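Local coordinates for uncharacterized protein (Staphylococcus aureus subsp. aureus, PDB 4H0A) that is of unknown function but belongs to the CAP family of cysteine-rich secretory proteins, carrying a CAP domain behind a CAP-associated N-terminal region, at residues A[174-177]-A[178-182]; A[211-214]-A[215-219]; A[284-287]-A[288-291]; A[291-294]-A[295-298]. All blocks are in the same frame, centred on the assembly; numbering follows the deposited sequence. Where two conformers were deposited one is given.

Contact 1. Residues A[174-177]-A[178-182]; sequences KEML and ADIEP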
# COMPACT_ATOMS: atom_id res chain seq x y z
N LYS A 174 -2.16 4.64 -16.38
CA LYS A 174 -0.85 5.27 -16.49
C LYS A 174 -0.79 6.65 -15.75
O LYS A 174 0.25 6.97 -15.18
CB LYS A 174 -0.46 5.44 -17.96
CG LYS A 174 -1.39 6.29 -18.82
CD LYS A 174 -0.99 6.16 -20.31
CE LYS A 174 -1.94 6.87 -21.23
NZ LYS A 174 -1.80 8.34 -21.16
N GLU A 175 -1.90 7.40 -15.68
CA GLU A 175 -1.85 8.70 -14.99
C GLU A 175 -1.78 8.47 -13.48
O GLU A 175 -1.02 9.20 -12.84
CB GLU A 175 -2.94 9.74 -15.36
CG GLU A 175 -4.18 9.23 -16.05
CD GLU A 175 -4.04 8.72 -17.48
OE1 GLU A 175 -3.48 9.44 -18.33
OE2 GLU A 175 -4.46 7.57 -17.72
N MSE A 176 -2.43 7.42 -12.93
CA MSE A 176 -2.28 7.15 -11.50
C MSE A 176 -0.85 6.69 -11.22
O MSE A 176 -0.25 7.10 -10.23
CB MSE A 176 -3.27 6.06 -11.00
CG MSE A 176 -3.17 5.78 -9.51
SE MSE A 176 -4.08 7.17 -8.51
CE MSE A 176 -2.67 8.17 -7.90
N LEU A 177 -0.32 5.84 -12.09
CA LEU A 177 1.04 5.33 -11.95
C LEU A 177 2.07 6.50 -11.96
O LEU A 177 2.96 6.52 -11.12
CB LEU A 177 1.32 4.33 -13.09
CG LEU A 177 2.52 3.43 -12.96
CD1 LEU A 177 2.40 2.50 -11.78
CD2 LEU A 177 2.67 2.59 -14.22
N ALA A 178 1.90 7.49 -12.85
CA ALA A 178 2.80 8.66 -12.88
C ALA A 178 2.67 9.50 -11.60
O ALA A 178 3.66 10.03 -11.10
CB ALA A 178 2.49 9.53 -14.09
N ASP A 179 1.45 9.61 -11.07
CA ASP A 179 1.20 10.37 -9.86
C ASP A 179 1.81 9.66 -8.63
O ASP A 179 2.51 10.30 -7.86
CB ASP A 179 -0.31 10.59 -9.70
CG ASP A 179 -0.67 11.62 -8.66
OD1 ASP A 179 -0.81 11.25 -7.48
OD2 ASP A 179 -0.83 12.80 -9.03
N ILE A 180 1.58 8.34 -8.47
CA ILE A 180 2.15 7.58 -7.35
C ILE A 180 3.67 7.50 -7.49
O ILE A 180 4.36 7.66 -6.49
CB ILE A 180 1.55 6.15 -7.22
CG1 ILE A 180 0.08 6.22 -6.84
CG2 ILE A 180 2.34 5.29 -6.20
CD1 ILE A 180 -0.66 4.89 -6.82
N GLU A 181 4.17 7.24 -8.72
CA GLU A 181 5.60 7.06 -9.02
C GLU A 181 6.20 5.98 -8.08
O GLU A 181 7.06 6.29 -7.26
CB GLU A 181 6.31 8.43 -8.87
CG GLU A 181 7.72 8.48 -9.43
CD GLU A 181 8.42 9.80 -9.15
OE1 GLU A 181 7.78 10.86 -9.32
OE2 GLU A 181 9.61 9.77 -8.76
N PRO A 182 5.70 4.72 -8.13
CA PRO A 182 6.20 3.70 -7.19
C PRO A 182 7.57 3.12 -7.51
O PRO A 182 8.09 2.34 -6.71
CB PRO A 182 5.11 2.62 -7.21
CG PRO A 182 4.24 2.91 -8.37
CD PRO A 182 4.67 4.18 -9.04
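The selenomethionine Met176 curls over Ile180 one helical turn on, its CE lying 3.5 Å from Ile180 CG1. With CG anti to the backbone N (chi1 -178°) and further bends at chi2 and chi3, the Met176 chain runs forward along the helix to Ile180; its CG also meets Ile180 CD1 at 3.8 Å. The same methyl brushes the carboxylate of Asp179, CE to OD1 3.6 Å, whose other oxygen lies close to the acids Asp67 and Glu192, which might raise its pKa. On another side of the helix Leu177 reaches past the last turn: its CD1 packs against CG of the Pro182 ring at 3.9 Å, the two side chains crossing at about a right angle. Backbone bonds position these pairs. Ile180 N donates to Met176 O at 2.8 Å, with an N-H...O angle of 172°, and Glu181 N donates to Leu177 O, also at 2.8 Å. Glu181 then leaves the helix with positive phi, so that the Pro182 ring meets Leu177; the Glu181 carboxylate bonds to Ser191 through OE1. At the start of the helix Lys174 forms a long, weak salt bridge to Glu175 and also bonds to Lys127 O. Helix 174-180 directly follows strand 166-172, whose Leu172 and Arg170 touch Leu177 and Ile180, while Phe126 and Val128 of strand 125-128 pack against Leu177 and Ala178.

Contact 2. Residues A[211-214]-A[215-219]; sequences EVTN and EMRKL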
# COMPACT_ATOMS: atom_id res chain seq x y z
N GLU A 211 -5.50 -0.99 8.32
CA GLU A 211 -6.30 -1.98 7.58
C GLU A 211 -5.45 -2.87 6.69
O GLU A 211 -5.64 -4.07 6.72
CB GLU A 211 -7.36 -1.28 6.71
CG GLU A 211 -8.49 -0.68 7.53
CD GLU A 211 -9.47 0.16 6.73
OE1 GLU A 211 -9.17 0.51 5.57
OE2 GLU A 211 -10.55 0.45 7.28
N VAL A 212 -4.51 -2.28 5.92
CA VAL A 212 -3.67 -3.09 5.03
C VAL A 212 -2.73 -3.97 5.86
O VAL A 212 -2.48 -5.12 5.48
CB VAL A 212 -2.90 -2.24 4.00
CG1 VAL A 212 -1.94 -3.13 3.19
CG2 VAL A 212 -3.88 -1.53 3.06
N THR A 213 -2.25 -3.47 7.02
CA THR A 213 -1.41 -4.29 7.91
C THR A 213 -2.19 -5.53 8.34
O THR A 213 -1.65 -6.63 8.32
CB THR A 213 -0.96 -3.49 9.13
OG1 THR A 213 -0.03 -2.50 8.70
CG2 THR A 213 -0.34 -4.37 10.24
N ASN A 214 -3.46 -5.35 8.73
CA ASN A 214 -4.29 -6.47 9.18
C ASN A 214 -4.68 -7.39 8.01
O ASN A 214 -4.78 -8.59 8.23
CB ASN A 214 -5.51 -5.98 9.97
CG ASN A 214 -5.16 -5.63 11.41
OD1 ASN A 214 -4.17 -6.12 11.97
ND2 ASN A 214 -5.96 -4.78 12.06
N GLU A 215 -4.83 -6.87 6.78
CA GLU A 215 -5.09 -7.75 5.62
C GLU A 215 -3.89 -8.65 5.36
O GLU A 215 -4.08 -9.84 5.10
CB GLU A 215 -5.39 -6.93 4.35
CG GLU A 215 -6.74 -6.22 4.36
CD GLU A 215 -7.94 -7.13 4.55
OE1 GLU A 215 -7.97 -8.22 3.93
OE2 GLU A 215 -8.83 -6.76 5.35
N MSE A 216 -2.66 -8.12 5.50
CA MSE A 216 -1.44 -8.91 5.31
C MSE A 216 -1.34 -9.97 6.39
O MSE A 216 -1.00 -11.12 6.10
CB MSE A 216 -0.19 -8.00 5.32
CG MSE A 216 -0.14 -7.02 4.15
SE MSE A 216 -0.02 -7.89 2.42
CE MSE A 216 -2.00 -7.81 1.88
N ARG A 217 -1.67 -9.60 7.64
CA ARG A 217 -1.68 -10.57 8.75
C ARG A 217 -2.73 -11.67 8.51
O ARG A 217 -2.43 -12.85 8.74
CB ARG A 217 -1.96 -9.85 10.08
CG ARG A 217 -0.78 -9.02 10.57
CD ARG A 217 -1.10 -8.34 11.89
NE ARG A 217 -1.26 -9.31 12.97
CZ ARG A 217 -0.27 -9.86 13.68
NH1 ARG A 217 0.99 -9.54 13.43
NH2 ARG A 217 -0.54 -10.73 14.65
N LYS A 218 -3.94 -11.31 8.03
CA LYS A 218 -5.00 -12.30 7.76
C LYS A 218 -4.58 -13.29 6.67
O LYS A 218 -4.90 -14.47 6.81
CB LYS A 218 -6.34 -11.63 7.38
CG LYS A 218 -7.12 -11.11 8.59
CD LYS A 218 -8.50 -10.55 8.22
CE LYS A 218 -8.44 -9.28 7.39
NZ LYS A 218 -9.78 -8.65 7.27
N LEU A 219 -3.83 -12.87 5.63
CA LEU A 219 -3.37 -13.82 4.60
C LEU A 219 -2.45 -14.90 5.17
O LEU A 219 -2.43 -16.01 4.63
CB LEU A 219 -2.62 -13.11 3.46
CG LEU A 219 -3.45 -12.22 2.55
CD1 LEU A 219 -2.55 -11.48 1.58
CD2 LEU A 219 -4.49 -13.03 1.79
O HOH W 1 -8.11 -5.16 7.41
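Lys218 N takes Asn214 O at 2.9 Å, and the Lys218 side chain doubles back past the same carbonyl, CG to Asn214 O 3.5 Å. A bend at chi3 (-68°) brings its ammonium round to Glu215, where NZ gives OE2 a hydrogen bond of 2.9 Å within a salt bridge. The ammonium meets that oxygen from above the carboxylate plane, 39° out of it. CG of Glu215, anti to its carbonyl carbon, rests 3.4 Å from Glu211 O, and the bend at chi2 then swings the carboxylate outward and round to Lys218 NZ. A water donates both to Glu215 OE2, at 2.7 Å, and to Glu211 O, so the carboxylate oxygen is gripped by ammonium and water together. On another face the Arg217 chain passes the amide of Asn214 obliquely, CD to OD1 3.8 Å, with the guanidinium and amide planes 71° apart. Asn214 OD1 accepts from Leu225 N and Arg217 NE gives to Lys223 O in the loop after the helix, while Arg217 NH1 reaches the carbonyls of Leu299 and Asn301 at the end of helix 293-299. The selenomethionine Met216 packs loosely on Val212, CG to CG1 4.4 Å. Glu215 to Lys218 is an i to i+3 salt bridge; its helix, 201-219, touches Tyr94 in the N-terminal region's sheet and packs on helix 282-290 within the alpha-beta-alpha sandwich of the CAP fold.

Contact 3. Residues A[284-287]-A[288-291]; sequences TLIH and SWMN
Leu285 lies over one face of the Trp289 indole, a turn further along the helix. Its CD2 makes a CH-pi contact 4.2 Å from the centroid of the six-membered ring and 17° off the ring normal, while CD1 sits toward the rim, 3.8 Å from CE2. Placing CG of Leu285 anti to the backbone N (chi1 174°) sends both methyls forward to the indole. Next to this pair Ile286 and the selenomethionine Met290 run side by side, pointing the same way, with CG2 3.8 Å from CG. Farther out the contact turns polar. Asn291 ND2 donates to His287 O at 2.7 Å, a short bond, and Asn291 N adds a weak one to the same carbonyl, so side chain and backbone together satisfy a carbonyl in the last turn. The amide nitrogen also lies 3.2 Å from His287 CD2, where imidazole and amide planes are 42° apart. Thr144 OG1 ties the two side chains together by bonding both His287 NE2 and Asn291 OD1. At the other end Ser288 N takes Thr284 O at 3.1 Å, its hydroxyl adding a weak bond. Leu285 and Trp289 face Tyr316 and Leu318 of strand 315-322, and Ile286 faces helix 201-219: helix-on-sheet and helix-on-helix packing in the core of the alpha-beta-alpha CAP fold.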
# COMPACT_ATOMS: atom_id res chain seq x y z
N THR A 284 2.51 0.89 -1.46
CA THR A 284 3.95 0.98 -1.71
C THR A 284 4.73 0.86 -0.40
O THR A 284 5.73 0.16 -0.34
CB THR A 284 4.33 2.27 -2.44
OG1 THR A 284 3.52 2.38 -3.60
CG2 THR A 284 5.80 2.31 -2.84
N LEU A 285 4.29 1.57 0.63
CA LEU A 285 4.92 1.50 1.96
C LEU A 285 4.93 0.07 2.51
O LEU A 285 5.95 -0.38 3.01
CB LEU A 285 4.16 2.41 2.95
CG LEU A 285 4.64 2.30 4.39
CD1 LEU A 285 5.97 2.99 4.59
CD2 LEU A 285 3.62 2.80 5.29
N ILE A 286 3.78 -0.62 2.48
CA ILE A 286 3.65 -2.00 2.99
C ILE A 286 4.56 -2.93 2.19
O ILE A 286 5.21 -3.78 2.79
CB ILE A 286 2.18 -2.46 2.97
CG1 ILE A 286 1.39 -1.69 4.07
CG2 ILE A 286 2.05 -4.00 3.14
CD1 ILE A 286 1.55 -2.24 5.52
N HIS A 287 4.64 -2.76 0.86
CA HIS A 287 5.55 -3.56 0.04
C HIS A 287 7.00 -3.42 0.53
O HIS A 287 7.72 -4.42 0.58
CB HIS A 287 5.45 -3.17 -1.45
CG HIS A 287 6.56 -3.73 -2.28
ND1 HIS A 287 7.67 -2.97 -2.60
CD2 HIS A 287 6.74 -4.99 -2.75
CE1 HIS A 287 8.46 -3.77 -3.29
NE2 HIS A 287 7.95 -5.00 -3.39
N SER A 288 7.44 -2.19 0.86
CA SER A 288 8.82 -1.97 1.33
C SER A 288 9.05 -2.62 2.70
O SER A 288 10.10 -3.22 2.90
CB SER A 288 9.15 -0.49 1.37
OG SER A 288 9.18 0.04 0.05
N TRP A 289 8.05 -2.57 3.61
CA TRP A 289 8.18 -3.23 4.91
C TRP A 289 8.14 -4.76 4.75
O TRP A 289 8.95 -5.45 5.37
CB TRP A 289 7.09 -2.76 5.89
CG TRP A 289 7.27 -1.35 6.37
CD1 TRP A 289 8.28 -0.49 6.07
CD2 TRP A 289 6.37 -0.63 7.22
NE1 TRP A 289 8.09 0.71 6.71
CE2 TRP A 289 6.90 0.67 7.39
CE3 TRP A 289 5.16 -0.95 7.86
CZ2 TRP A 289 6.28 1.63 8.20
CZ3 TRP A 289 4.56 -0.00 8.67
CH2 TRP A 289 5.11 1.27 8.83
N MSE A 290 7.25 -5.27 3.89
CA MSE A 290 7.14 -6.72 3.63
C MSE A 290 8.43 -7.29 2.99
O MSE A 290 8.67 -8.49 3.12
CB MSE A 290 5.94 -7.03 2.70
CG MSE A 290 4.55 -6.82 3.33
SE MSE A 290 4.12 -8.09 4.71
CE MSE A 290 4.26 -9.75 3.74
N ASN A 291 9.24 -6.46 2.29
CA ASN A 291 10.47 -6.92 1.62
C ASN A 291 11.74 -6.57 2.43
O ASN A 291 12.85 -6.68 1.90
CB ASN A 291 10.52 -6.37 0.20
CG ASN A 291 9.54 -7.09 -0.69
OD1 ASN A 291 9.92 -7.96 -1.46
ND2 ASN A 291 8.25 -6.82 -0.56

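Contact 4. Residues A[291-294]-A[295-298]; sequences NSDI and HRSR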
# COMPACT_ATOMS: atom_id res chain seq x y z
N ASN A 291 9.24 -6.46 2.29
CA ASN A 291 10.47 -6.92 1.62
C ASN A 291 11.74 -6.57 2.43
O ASN A 291 12.85 -6.68 1.90
CB ASN A 291 10.52 -6.37 0.20
CG ASN A 291 9.54 -7.09 -0.69
OD1 ASN A 291 9.92 -7.96 -1.46
ND2 ASN A 291 8.25 -6.82 -0.56
N SER A 292 11.57 -6.25 3.72
CA SER A 292 12.64 -6.02 4.68
C SER A 292 12.39 -7.01 5.81
O SER A 292 11.36 -6.89 6.48
CB SER A 292 12.63 -4.58 5.17
OG SER A 292 13.46 -4.42 6.31
N ASP A 293 13.25 -8.03 5.97
CA ASP A 293 13.08 -9.10 6.97
C ASP A 293 12.74 -8.56 8.37
O ASP A 293 11.81 -9.07 9.01
CB ASP A 293 14.35 -9.96 7.06
CG ASP A 293 14.24 -11.09 8.08
OD1 ASP A 293 13.34 -11.95 7.93
OD2 ASP A 293 15.04 -11.09 9.05
N ILE A 294 13.47 -7.54 8.82
CA ILE A 294 13.26 -6.97 10.15
C ILE A 294 11.86 -6.32 10.24
O ILE A 294 11.14 -6.57 11.21
CB ILE A 294 14.40 -5.97 10.51
CG1 ILE A 294 15.80 -6.64 10.51
CG2 ILE A 294 14.12 -5.29 11.85
CD1 ILE A 294 16.02 -7.79 11.52
N HIS A 295 11.46 -5.51 9.24
CA HIS A 295 10.13 -4.89 9.24
C HIS A 295 9.02 -5.94 9.01
O HIS A 295 7.99 -5.87 9.67
CB HIS A 295 10.04 -3.77 8.20
CG HIS A 295 10.95 -2.61 8.46
ND1 HIS A 295 12.32 -2.75 8.45
CD2 HIS A 295 10.65 -1.31 8.71
CE1 HIS A 295 12.82 -1.55 8.70
NE2 HIS A 295 11.85 -0.65 8.85
N ARG A 296 9.26 -6.91 8.10
CA ARG A 296 8.30 -7.99 7.81
C ARG A 296 8.01 -8.81 9.07
O ARG A 296 6.85 -9.10 9.34
CB ARG A 296 8.85 -8.92 6.71
CG ARG A 296 7.83 -9.93 6.16
CD ARG A 296 8.38 -11.35 6.07
NE ARG A 296 9.77 -11.40 5.59
CZ ARG A 296 10.16 -11.29 4.32
NH1 ARG A 296 9.26 -11.12 3.36
NH2 ARG A 296 11.45 -11.35 4.01
N SER A 297 9.07 -9.20 9.82
CA SER A 297 8.92 -9.99 11.05
C SER A 297 8.06 -9.27 12.10
O SER A 297 7.33 -9.94 12.82
CB SER A 297 10.29 -10.37 11.64
OG SER A 297 10.98 -9.29 12.23
N ARG A 298 8.11 -7.93 12.15
CA ARG A 298 7.28 -7.16 13.08
C ARG A 298 5.81 -7.16 12.63
O ARG A 298 4.93 -7.40 13.46
CB ARG A 298 7.78 -5.72 13.23
CG ARG A 298 9.10 -5.62 13.98
CD ARG A 298 9.88 -4.38 13.60
NE ARG A 298 11.19 -4.32 14.25
CZ ARG A 298 12.15 -3.46 13.95
NH1 ARG A 298 11.97 -2.55 12.98
NH2 ARG A 298 13.31 -3.49 14.59
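Ile294 O is met by the hydroxyl of Ser297 and, weakly, by the backbone N of Arg298. Ser297 OG donates at 2.9 Å from above the carbonyl plane, 35° out of it; its chi1 of 72° sets the oxygen between backbone N and carbonyl carbon, facing back along the helix. Arg298 stretches past the same carbonyl and lays one face of its guanidinium on Ile294, whose CG2 stands over the centre of the group, 3.4 Å from CZ. Arg298 NH1 also bonds weakly to Asn274 OD1. At the start of helix 293-299 Ser292 stands at the N-cap position, its OG turned to the imidazole of His295. That OG shares a 2.9 Å hydrogen bond with His295 ND1, in which either atom could donate, and the Ser292 carbonyl takes Arg296 N at 2.7 Å with a nearly straight N-H. Here begins the short helix that follows helix 282-290 in the CAP domain. His295 also meets the ring of Trp289, their planes at about 30°, and touches Leu10 of strand 9-11; its NE2 bonds weakly to Asp8 O. Asp293 O takes Ser297 N at 2.9 Å, carrying the backbone ladder onward. In the conformer given, one of two for Arg296, the charges of Asp293 and Arg296 lie near each other without pairing, OD1 to NE 4.3 Å, and a long ion pair of Arg296 to Asp160 is doubtful.

In the fold
Along the chain the contacts come in numerical order, contact 1 in the CAP-associated N-terminal region and the other three in the CAP domain. Contacts 1 and 2 lie on opposite sides of the chain's centre, their centres 24 Å apart. Contact 3, about 7 Å from that centre, joins them: Thr284 touches Ile180 and Pro182 of contact 1, and Ile286 packs against Val212, Thr213 and Met216 of contact 2, where helices 282-290 and 201-219 meet. Contacts 3 and 4, 9 Å apart between centres, share Asn291 at the bend between successive helices. Helix 282-290 therefore links the N-terminal region to the packed helices of the CAP domain.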